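Local coordinates for protein nucleoporin NUP82 (Chaetomium thermophilum, PDB 5CWW) that probably serves as a structural component of the nuclear pore complex and a docking site for transport factors, and is represented here by its N-terminal beta-propeller domain, at residues Q474-L479 / S547-I552; P499-V504 / Y512-P517; M491-A496 / L562-S567. All blocks are in the same frame, centred on the assembly; numbering follows the deposited sequence.

Interaction 1: residues Q474-L479 / S547-I552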
loop_
_atom_site.group_PDB
_atom_site.type_symbol
_atom_site.label_atom_id
_atom_site.label_comp_id
_atom_site.label_asym_id
_atom_site.label_seq_id
_atom_site.Cartn_x
_atom_site.Cartn_y
_atom_site.Cartn_z
ATOM N N GLN B 474 -8.197 6.066 18.548
ATOM C CA GLN B 474 -7.412 7.191 19.030
ATOM C C GLN B 474 -6.748 7.946 17.881
ATOM O O GLN B 474 -6.378 7.358 16.863
ATOM C CB GLN B 474 -6.361 6.695 20.026
ATOM C CG GLN B 474 -5.497 7.785 20.623
ATOM C CD GLN B 474 -4.533 7.248 21.664
ATOM O OE1 GLN B 474 -4.281 6.044 21.732
ATOM N NE2 GLN B 474 -3.994 8.140 22.487
ATOM N N THR B 475 -6.605 9.255 18.063
ATOM C CA THR B 475 -5.942 10.114 17.093
ATOM C C THR B 475 -5.075 11.112 17.843
ATOM O O THR B 475 -5.550 11.768 18.767
ATOM C CB THR B 475 -6.955 10.877 16.211
ATOM O OG1 THR B 475 -7.900 9.958 15.649
ATOM C CG2 THR B 475 -6.245 11.628 15.090
ATOM N N PHE B 476 -3.809 11.232 17.459
ATOM C CA PHE B 476 -2.918 12.177 18.124
ATOM C C PHE B 476 -1.836 12.722 17.196
ATOM O O PHE B 476 -1.389 12.040 16.273
ATOM C CB PHE B 476 -2.267 11.518 19.345
ATOM C CG PHE B 476 -1.518 10.250 19.030
ATOM C CD1 PHE B 476 -0.199 10.294 18.608
ATOM C CD2 PHE B 476 -2.130 9.014 19.168
ATOM C CE1 PHE B 476 0.492 9.130 18.325
ATOM C CE2 PHE B 476 -1.443 7.848 18.887
ATOM C CZ PHE B 476 -0.131 7.907 18.464
ATOM N N ASP B 477 -1.427 13.960 17.452
ATOM C CA ASP B 477 -0.312 14.570 16.737
ATOM C C ASP B 477 1.012 13.966 17.185
ATOM O O ASP B 477 1.132 13.475 18.309
ATOM C CB ASP B 477 -0.280 16.086 16.961
ATOM C CG ASP B 477 -1.370 16.822 16.202
ATOM O OD1 ASP B 477 -1.768 16.357 15.113
ATOM O OD2 ASP B 477 -1.814 17.883 16.687
ATOM N N THR B 478 2.000 14.003 16.295
ATOM C CA THR B 478 3.376 13.675 16.650
ATOM C C THR B 478 4.290 14.867 16.370
ATOM O O THR B 478 5.461 14.857 16.745
ATOM C CB THR B 478 3.891 12.446 15.880
ATOM O OG1 THR B 478 3.893 12.719 14.472
ATOM C CG2 THR B 478 3.019 11.230 16.170
ATOM N N LEU B 479 3.745 15.883 15.704
ATOM C CA LEU B 479 4.486 17.104 15.393
ATOM C C LEU B 479 3.773 18.337 15.934
ATOM O O LEU B 479 2.546 18.363 16.030
ATOM C CB LEU B 479 4.674 17.254 13.881
ATOM C CG LEU B 479 5.473 16.171 13.156
ATOM C CD1 LEU B 479 5.450 16.422 11.654
ATOM C CD2 LEU B 479 6.901 16.119 13.666
ATOM N N SER B 547 -2.525 4.211 24.200
ATOM C CA SER B 547 -1.163 4.191 23.679
ATOM C C SER B 547 -0.289 5.267 24.311
ATOM O O SER B 547 -0.778 6.330 24.696
ATOM C CB SER B 547 -1.175 4.371 22.160
ATOM O OG SER B 547 -1.567 5.687 21.811
ATOM N N GLU B 548 1.007 4.981 24.417
ATOM C CA GLU B 548 1.976 5.962 24.891
ATOM C C GLU B 548 2.862 6.422 23.741
ATOM O O GLU B 548 3.116 5.670 22.799
ATOM C CB GLU B 548 2.834 5.382 26.020
ATOM C CG GLU B 548 3.768 4.259 25.588
ATOM C CD GLU B 548 4.649 3.763 26.720
ATOM O OE1 GLU B 548 4.323 4.030 27.899
ATOM O OE2 GLU B 548 5.673 3.109 26.429
ATOM N N ARG B 549 3.330 7.661 23.828
ATOM C CA ARG B 549 4.166 8.246 22.790
ATOM C C ARG B 549 5.218 9.150 23.414
ATOM O O ARG B 549 4.927 9.913 24.338
ATOM C CB ARG B 549 3.316 9.030 21.789
ATOM C CG ARG B 549 2.360 10.024 22.428
ATOM C CD ARG B 549 1.147 10.281 21.552
ATOM N NE ARG B 549 0.052 10.887 22.306
ATOM C CZ ARG B 549 -0.797 10.209 23.073
ATOM N NH1 ARG B 549 -1.759 10.849 23.721
ATOM N NH2 ARG B 549 -0.689 8.892 23.198
ATOM N N ASP B 550 6.443 9.058 22.910
ATOM C CA ASP B 550 7.539 9.867 23.424
ATOM C C ASP B 550 8.536 10.190 22.322
ATOM O O ASP B 550 8.973 9.303 21.589
ATOM C CB ASP B 550 8.244 9.145 24.572
ATOM C CG ASP B 550 9.344 9.979 25.194
ATOM O OD1 ASP B 550 9.031 10.832 26.051
ATOM O OD2 ASP B 550 10.522 9.782 24.827
ATOM N N ARG B 551 8.889 11.465 22.205
ATOM C CA ARG B 551 9.878 11.875 21.225
ATOM C C ARG B 551 11.278 11.536 21.710
ATOM O O ARG B 551 11.658 11.871 22.831
ATOM C CB ARG B 551 9.779 13.368 20.936
ATOM C CG ARG B 551 10.808 13.827 19.925
ATOM C CD ARG B 551 10.432 15.139 19.277
ATOM N NE ARG B 551 9.153 15.079 18.579
ATOM C CZ ARG B 551 8.727 16.017 17.741
ATOM N NH1 ARG B 551 7.551 15.894 17.151
ATOM N NH2 ARG B 551 9.482 17.077 17.489
ATOM N N ILE B 552 12.037 10.873 20.848
ATOM C CA ILE B 552 13.381 10.417 21.175
ATOM C C ILE B 552 14.438 11.338 20.577
ATOM O O ILE B 552 15.565 11.404 21.063
ATOM C CB ILE B 552 13.605 8.986 20.686
ATOM C CG1 ILE B 552 13.476 8.924 19.165
ATOM C CG2 ILE B 552 12.592 8.051 21.339
ATOM C CD1 ILE B 552 13.893 7.625 18.597
#

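Interaction 2: residues P499-V504 / Y512-P517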
loop_
_atom_site.group_PDB
_atom_site.type_symbol
_atom_site.label_atom_id
_atom_site.label_comp_id
_atom_site.label_asym_id
_atom_site.label_seq_id
_atom_site.Cartn_x
_atom_site.Cartn_y
_atom_site.Cartn_z
ATOM N N PRO B 499 5.460 -6.123 17.931
ATOM C CA PRO B 499 4.691 -5.542 16.824
ATOM C C PRO B 499 3.833 -4.362 17.274
ATOM O O PRO B 499 3.459 -3.522 16.453
ATOM C CB PRO B 499 3.799 -6.699 16.353
ATOM C CG PRO B 499 4.303 -7.924 17.047
ATOM C CD PRO B 499 4.966 -7.461 18.296
ATOM N N TYR B 500 3.530 -4.308 18.570
ATOM C CA TYR B 500 2.609 -3.310 19.100
ATOM C C TYR B 500 3.329 -2.027 19.488
ATOM O O TYR B 500 2.722 -1.107 20.033
ATOM C CB TYR B 500 1.842 -3.890 20.290
ATOM C CG TYR B 500 0.930 -5.015 19.865
ATOM C CD1 TYR B 500 -0.275 -4.750 19.228
ATOM C CD2 TYR B 500 1.288 -6.339 20.066
ATOM C CE1 TYR B 500 -1.107 -5.775 18.819
ATOM C CE2 TYR B 500 0.463 -7.371 19.661
ATOM C CZ TYR B 500 -0.733 -7.083 19.037
ATOM O OH TYR B 500 -1.557 -8.107 18.629
ATOM N N SER B 501 4.625 -1.974 19.201
ATOM C CA SER B 501 5.373 -0.727 19.253
ATOM C C SER B 501 5.883 -0.406 17.857
ATOM O O SER B 501 6.111 -1.307 17.053
ATOM C CB SER B 501 6.534 -0.827 20.245
ATOM O OG SER B 501 6.057 -0.947 21.575
ATOM N N PHE B 502 6.055 0.878 17.565
ATOM C CA PHE B 502 6.542 1.298 16.255
ATOM C C PHE B 502 7.013 2.746 16.306
ATOM O O PHE B 502 6.807 3.438 17.307
ATOM C CB PHE B 502 5.456 1.125 15.184
ATOM C CG PHE B 502 4.133 1.738 15.550
ATOM C CD1 PHE B 502 3.219 1.039 16.322
ATOM C CD2 PHE B 502 3.799 3.008 15.109
ATOM C CE1 PHE B 502 2.000 1.601 16.655
ATOM C CE2 PHE B 502 2.583 3.574 15.437
ATOM C CZ PHE B 502 1.682 2.869 16.213
ATOM N N TYR B 503 7.652 3.192 15.228
ATOM C CA TYR B 503 8.241 4.524 15.178
ATOM C C TYR B 503 7.662 5.383 14.062
ATOM O O TYR B 503 7.171 4.872 13.060
ATOM C CB TYR B 503 9.754 4.418 15.010
ATOM C CG TYR B 503 10.393 3.578 16.079
ATOM C CD1 TYR B 503 10.754 4.136 17.294
ATOM C CD2 TYR B 503 10.634 2.226 15.878
ATOM C CE1 TYR B 503 11.330 3.374 18.282
ATOM C CE2 TYR B 503 11.217 1.452 16.865
ATOM C CZ TYR B 503 11.564 2.034 18.065
ATOM O OH TYR B 503 12.144 1.279 19.058
ATOM N N VAL B 504 7.727 6.695 14.262
ATOM C CA VAL B 504 7.378 7.666 13.236
ATOM C C VAL B 504 8.590 8.552 12.980
ATOM O O VAL B 504 9.068 9.236 13.887
ATOM C CB VAL B 504 6.166 8.529 13.649
ATOM C CG1 VAL B 504 5.920 9.660 12.651
ATOM C CG2 VAL B 504 4.927 7.663 13.778
ATOM N N TYR B 512 8.686 7.472 19.249
ATOM C CA TYR B 512 8.360 6.106 19.648
ATOM C C TYR B 512 6.901 6.028 20.083
ATOM O O TYR B 512 6.412 6.910 20.782
ATOM C CB TYR B 512 9.272 5.642 20.790
ATOM C CG TYR B 512 8.862 4.328 21.422
ATOM C CD1 TYR B 512 9.230 3.116 20.855
ATOM C CD2 TYR B 512 8.113 4.300 22.591
ATOM C CE1 TYR B 512 8.862 1.913 21.429
ATOM C CE2 TYR B 512 7.739 3.100 23.173
ATOM C CZ TYR B 512 8.116 1.910 22.586
ATOM O OH TYR B 512 7.753 0.711 23.155
ATOM N N ILE B 513 6.211 4.976 19.651
ATOM C CA ILE B 513 4.805 4.775 19.986
ATOM C C ILE B 513 4.597 3.331 20.421
ATOM O O ILE B 513 5.200 2.421 19.851
ATOM C CB ILE B 513 3.872 5.082 18.786
ATOM C CG1 ILE B 513 4.017 6.542 18.346
ATOM C CG2 ILE B 513 2.419 4.780 19.138
ATOM C CD1 ILE B 513 3.393 6.841 16.994
ATOM N N SER B 514 3.745 3.123 21.421
ATOM C CA SER B 514 3.392 1.773 21.846
ATOM C C SER B 514 1.928 1.645 22.243
ATOM O O SER B 514 1.377 2.519 22.912
ATOM C CB SER B 514 4.259 1.334 23.015
ATOM O OG SER B 514 3.780 0.101 23.519
ATOM N N LEU B 515 1.317 0.536 21.837
ATOM C CA LEU B 515 -0.087 0.264 22.125
ATOM C C LEU B 515 -0.251 -0.702 23.294
ATOM O O LEU B 515 -1.372 -1.048 23.663
ATOM C CB LEU B 515 -0.778 -0.300 20.883
ATOM C CG LEU B 515 -0.518 0.484 19.595
ATOM C CD1 LEU B 515 -1.304 -0.110 18.435
ATOM C CD2 LEU B 515 -0.852 1.957 19.776
ATOM N N THR B 516 0.866 -1.137 23.869
ATOM C CA THR B 516 0.835 -1.954 25.077
ATOM C C THR B 516 0.949 -1.052 26.300
ATOM O O THR B 516 1.531 0.028 26.214
ATOM C CB THR B 516 1.975 -2.990 25.104
ATOM O OG1 THR B 516 3.237 -2.315 25.169
ATOM C CG2 THR B 516 1.932 -3.872 23.865
ATOM N N PRO B 517 0.397 -1.486 27.447
ATOM C CA PRO B 517 -0.328 -2.744 27.652
ATOM C C PRO B 517 -1.805 -2.662 27.269
ATOM O O PRO B 517 -2.546 -3.616 27.511
ATOM C CB PRO B 517 -0.173 -2.987 29.155
ATOM C CG PRO B 517 -0.109 -1.626 29.735
ATOM C CD PRO B 517 0.614 -0.774 28.720
#

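Interaction 3: residues M491-A496 / L562-S567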
loop_
_atom_site.group_PDB
_atom_site.type_symbol
_atom_site.label_atom_id
_atom_site.label_comp_id
_atom_site.label_asym_id
_atom_site.label_seq_id
_atom_site.Cartn_x
_atom_site.Cartn_y
_atom_site.Cartn_z
ATOM N N MET B 491 7.147 8.629 8.040
ATOM C CA MET B 491 7.168 7.190 7.778
ATOM C C MET B 491 6.986 6.358 9.042
ATOM O O MET B 491 7.478 6.722 10.105
ATOM C CB MET B 491 8.488 6.800 7.116
ATOM C CG MET B 491 8.775 7.515 5.809
ATOM S SD MET B 491 10.480 7.263 5.275
ATOM C CE MET B 491 11.346 8.360 6.393
ATOM N N PHE B 492 6.285 5.236 8.911
ATOM C CA PHE B 492 6.215 4.241 9.978
ATOM C C PHE B 492 7.432 3.318 9.925
ATOM O O PHE B 492 7.987 3.072 8.853
ATOM C CB PHE B 492 4.939 3.402 9.864
ATOM C CG PHE B 492 3.711 4.057 10.439
ATOM C CD1 PHE B 492 3.725 4.611 11.708
ATOM C CD2 PHE B 492 2.534 4.102 9.706
ATOM C CE1 PHE B 492 2.588 5.205 12.235
ATOM C CE2 PHE B 492 1.395 4.691 10.228
ATOM C CZ PHE B 492 1.423 5.243 11.497
ATOM N N SER B 493 7.839 2.817 11.087
ATOM C CA SER B 493 8.849 1.765 11.175
ATOM C C SER B 493 8.463 0.794 12.279
ATOM O O SER B 493 8.024 1.215 13.347
ATOM C CB SER B 493 10.231 2.349 11.460
ATOM O OG SER B 493 10.599 3.305 10.486
ATOM N N GLU B 494 8.639 -0.500 12.035
ATOM C CA GLU B 494 8.291 -1.504 13.034
ATOM C C GLU B 494 9.373 -1.597 14.105
ATOM O O GLU B 494 10.547 -1.343 13.840
ATOM C CB GLU B 494 8.073 -2.872 12.381
ATOM C CG GLU B 494 7.650 -3.957 13.372
ATOM C CD GLU B 494 7.286 -5.269 12.702
ATOM O OE1 GLU B 494 7.328 -5.342 11.454
ATOM O OE2 GLU B 494 6.956 -6.231 13.431
ATOM N N ASP B 495 8.962 -1.959 15.317
ATOM C CA ASP B 495 9.893 -2.201 16.413
ATOM C C ASP B 495 10.294 -3.671 16.439
ATOM O O ASP B 495 9.445 -4.557 16.326
ATOM C CB ASP B 495 9.272 -1.795 17.748
ATOM C CG ASP B 495 10.205 -2.030 18.920
ATOM O OD1 ASP B 495 10.203 -3.153 19.465
ATOM O OD2 ASP B 495 10.935 -1.089 19.296
ATOM N N ALA B 496 11.589 -3.923 16.586
ATOM C CA ALA B 496 12.132 -5.275 16.527
ATOM C C ALA B 496 11.667 -6.177 17.671
ATOM O O ALA B 496 11.655 -7.399 17.525
ATOM C CB ALA B 496 13.651 -5.214 16.512
ATOM N N LEU B 562 15.269 12.566 7.427
ATOM C CA LEU B 562 15.875 11.475 8.176
ATOM C C LEU B 562 15.524 10.136 7.547
ATOM O O LEU B 562 14.394 9.922 7.105
ATOM C CB LEU B 562 15.417 11.505 9.637
ATOM C CG LEU B 562 15.658 12.813 10.395
ATOM C CD1 LEU B 562 15.134 12.703 11.819
ATOM C CD2 LEU B 562 17.135 13.187 10.396
ATOM N N ALA B 563 16.502 9.239 7.501
ATOM C CA ALA B 563 16.250 7.869 7.086
ATOM C C ALA B 563 15.259 7.234 8.054
ATOM O O ALA B 563 15.354 7.436 9.266
ATOM C CB ALA B 563 17.543 7.077 7.041
ATOM N N ALA B 564 14.299 6.489 7.514
ATOM C CA ALA B 564 13.295 5.818 8.330
ATOM C C ALA B 564 13.964 5.015 9.435
ATOM O O ALA B 564 14.913 4.271 9.184
ATOM C CB ALA B 564 12.428 4.916 7.472
ATOM N N ALA B 565 13.468 5.185 10.657
ATOM C CA ALA B 565 14.050 4.547 11.831
ATOM C C ALA B 565 14.131 3.036 11.654
ATOM O O ALA B 565 13.188 2.407 11.179
ATOM C CB ALA B 565 13.240 4.889 13.070
ATOM N N THR B 566 15.268 2.465 12.034
ATOM C CA THR B 566 15.481 1.027 11.958
ATOM C C THR B 566 15.752 0.480 13.353
ATOM O O THR B 566 16.771 0.799 13.967
ATOM C CB THR B 566 16.656 0.678 11.028
ATOM O OG1 THR B 566 16.454 1.295 9.749
ATOM C CG2 THR B 566 16.775 -0.828 10.852
ATOM N N SER B 567 14.830 -0.333 13.855
ATOM C CA SER B 567 14.947 -0.887 15.197
ATOM C C SER B 567 15.831 -2.129 15.202
ATOM O O SER B 567 15.680 -3.017 14.363
ATOM C CB SER B 567 13.564 -1.225 15.760
ATOM O OG SER B 567 13.655 -1.599 17.125
HETATM O O HOH W 1 12.476 -0.802 12.227
#

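Interaction 1: residues Q474-L479 / S547-I552
Phe476 and Arg549 form the tightly packed part of this contact. Arg549 lays its extended chain over one face of the ring, with CD 3.6 Å from the Phe476 centroid in a CH-pi contact and the guanidinium continuing the layer as a nearly flat stack, planes 22° apart. CZ of Arg549 stands 4.5 Å from that centroid, a cation-pi distance, and its NH2 makes a weak bond back to Ser547 O. Phenylalanine suits the place because its broad face takes both the CD methylene and the charged guanidinium.

Beside this stack, Ser547 OG donates to Gln474 OE1 at 2.7 Å, arriving from above the amide plane. Gln474 gets there because CG stands anti to the backbone N (chi1 -179°) and the chain runs on extended. A leucine here would probably leave the buried Ser547 hydroxyl without this acceptor.

The contact joins strand 469-476 of one propeller blade to 548-554, an edge strand of the next. Thr475 and Phe476 also pair in parallel with a strand of another protein's chain, extending the sheet across that interface.

Toward Arg551, which is partly exposed like Arg549, the contact thins. Arg551 NH1 approaches Thr478 O at 2.4 Å, too short to be trusted in detail, while its NH2 has a firmer claim, a salt bridge to Glu483. Leu479 CD2 touches NH1 from 3.6 Å.

Interaction 2: residues P499-V504 / Y512-P517
Tyr500 O accepts from Leu515 N at 2.8 Å, and Phe502 and Ile513 exchange a pair of backbone bonds, Phe502 N to Ile513 O and Ile513 N to Phe502 O, each 2.9 Å. These bonds zip together the antiparallel beta hairpin of strands 501-506 and 509-514, the two middle strands of one propeller blade. Phe502 and Ile513 are the hydrogen-bonded pair, flanked by the non-hydrogen-bonded pairs Ser501 with Ser514 and Tyr503 with Tyr512.

On the face carrying the serines and tyrosines, hydroxyls form a short chain. Ser501 OG and Tyr512 OH share a hydrogen bond of 2.8 Å. The tyrosine can reach diagonally to Ser501 because a chi1 of 170° swings its ring to the side of the carbonyl carbon, laying it along the strand. Ser514 OG gives Ser501 OG a weak bond and accepts two more, from Thr516 OG1 at 3.0 Å and from Thr516 N. The latter closes an ST turn just where the strand ends. Serines fit here, being small enough to lie side by side on this face yet able to donate and accept.

The opposite face is apolar. Ile513 sets CB over one face of the Phe502 ring, 4.1 Å from the centroid, and its CG2 touches Phe502 CZ, while Leu515 CG meets the ring near its plane. Branched aliphatic side chains suit this place because they spread over a flat ring. Cys429 and Leu431 of strand 427-432, in the preceding blade, pack against Phe502 and Val504, burying this layer between the blades. Val504 CG2 extends it to Ile513 CD1.

Back on the tyrosine face, the rings of Tyr503 and Tyr512 meet obliquely, planes 56° apart, with Tyr503 CE1 at the edge of the Tyr512 ring, 3.3 Å from Tyr512 CD1.

Interaction 3: residues M491-A496 / L562-S567
Ser567 OG lies over one face of the Asp495 carboxylate, 3.5 Å from Asp495 OD2. The carboxylate oxygens are engaged by other groups, OD1 by Thr497 and Ser498 and OD2 by Tyr575. The flat group that does bind the serine is the next peptide: Ala496 N points its hydrogen almost straight at Ser567 OG, 3.2 Å away at an angle of 176°. That OG is within range because chi1 of -172° turns the hydroxyl to the carbonyl side of its own residue.

The two backbones run in nearly the same direction, and a water links them. It donates to Glu494 O at 2.6 Å and accepts from Ser567 N at 2.9 Å. Ser493 OG comes within 2.8 Å of Ala565 O, a weak bond at best.

At the other end the packing is apolar. Met491 bends at SD, which rests 3.8 Å from Ala564 CB, and its CE settles by Leu562 O; the small alanine leaves room for the bulky thioether. Side chains and water thus join strand 491-494 to the strand 566-570 segment, an alignment of first strands from successive blades characteristic of a beta-propeller.

How the interactions relate
All three contacts reach one four-stranded blade, whose strands follow the order 491-494, 501-506, 509-514, 548-554. Interaction 2 is its middle, and interactions 1 and 3 tie its two outermost strands to the neighbouring blades. Backbone bonds connect them: Glu548 N to Ser514 O at 2.9 Å joins interactions 1 and 2, and Tyr503 N to Ser493 O at 2.8 Å joins 2 and 3. Their centres lie about 10 and 11 Å apart, whereas interactions 1 and 3, with centres about 15 Å apart, do not touch. Interaction 1, about 21 Å from the chain centre, is the one reached by the other protein; interaction 3 is innermost of the three, at about 12 Å.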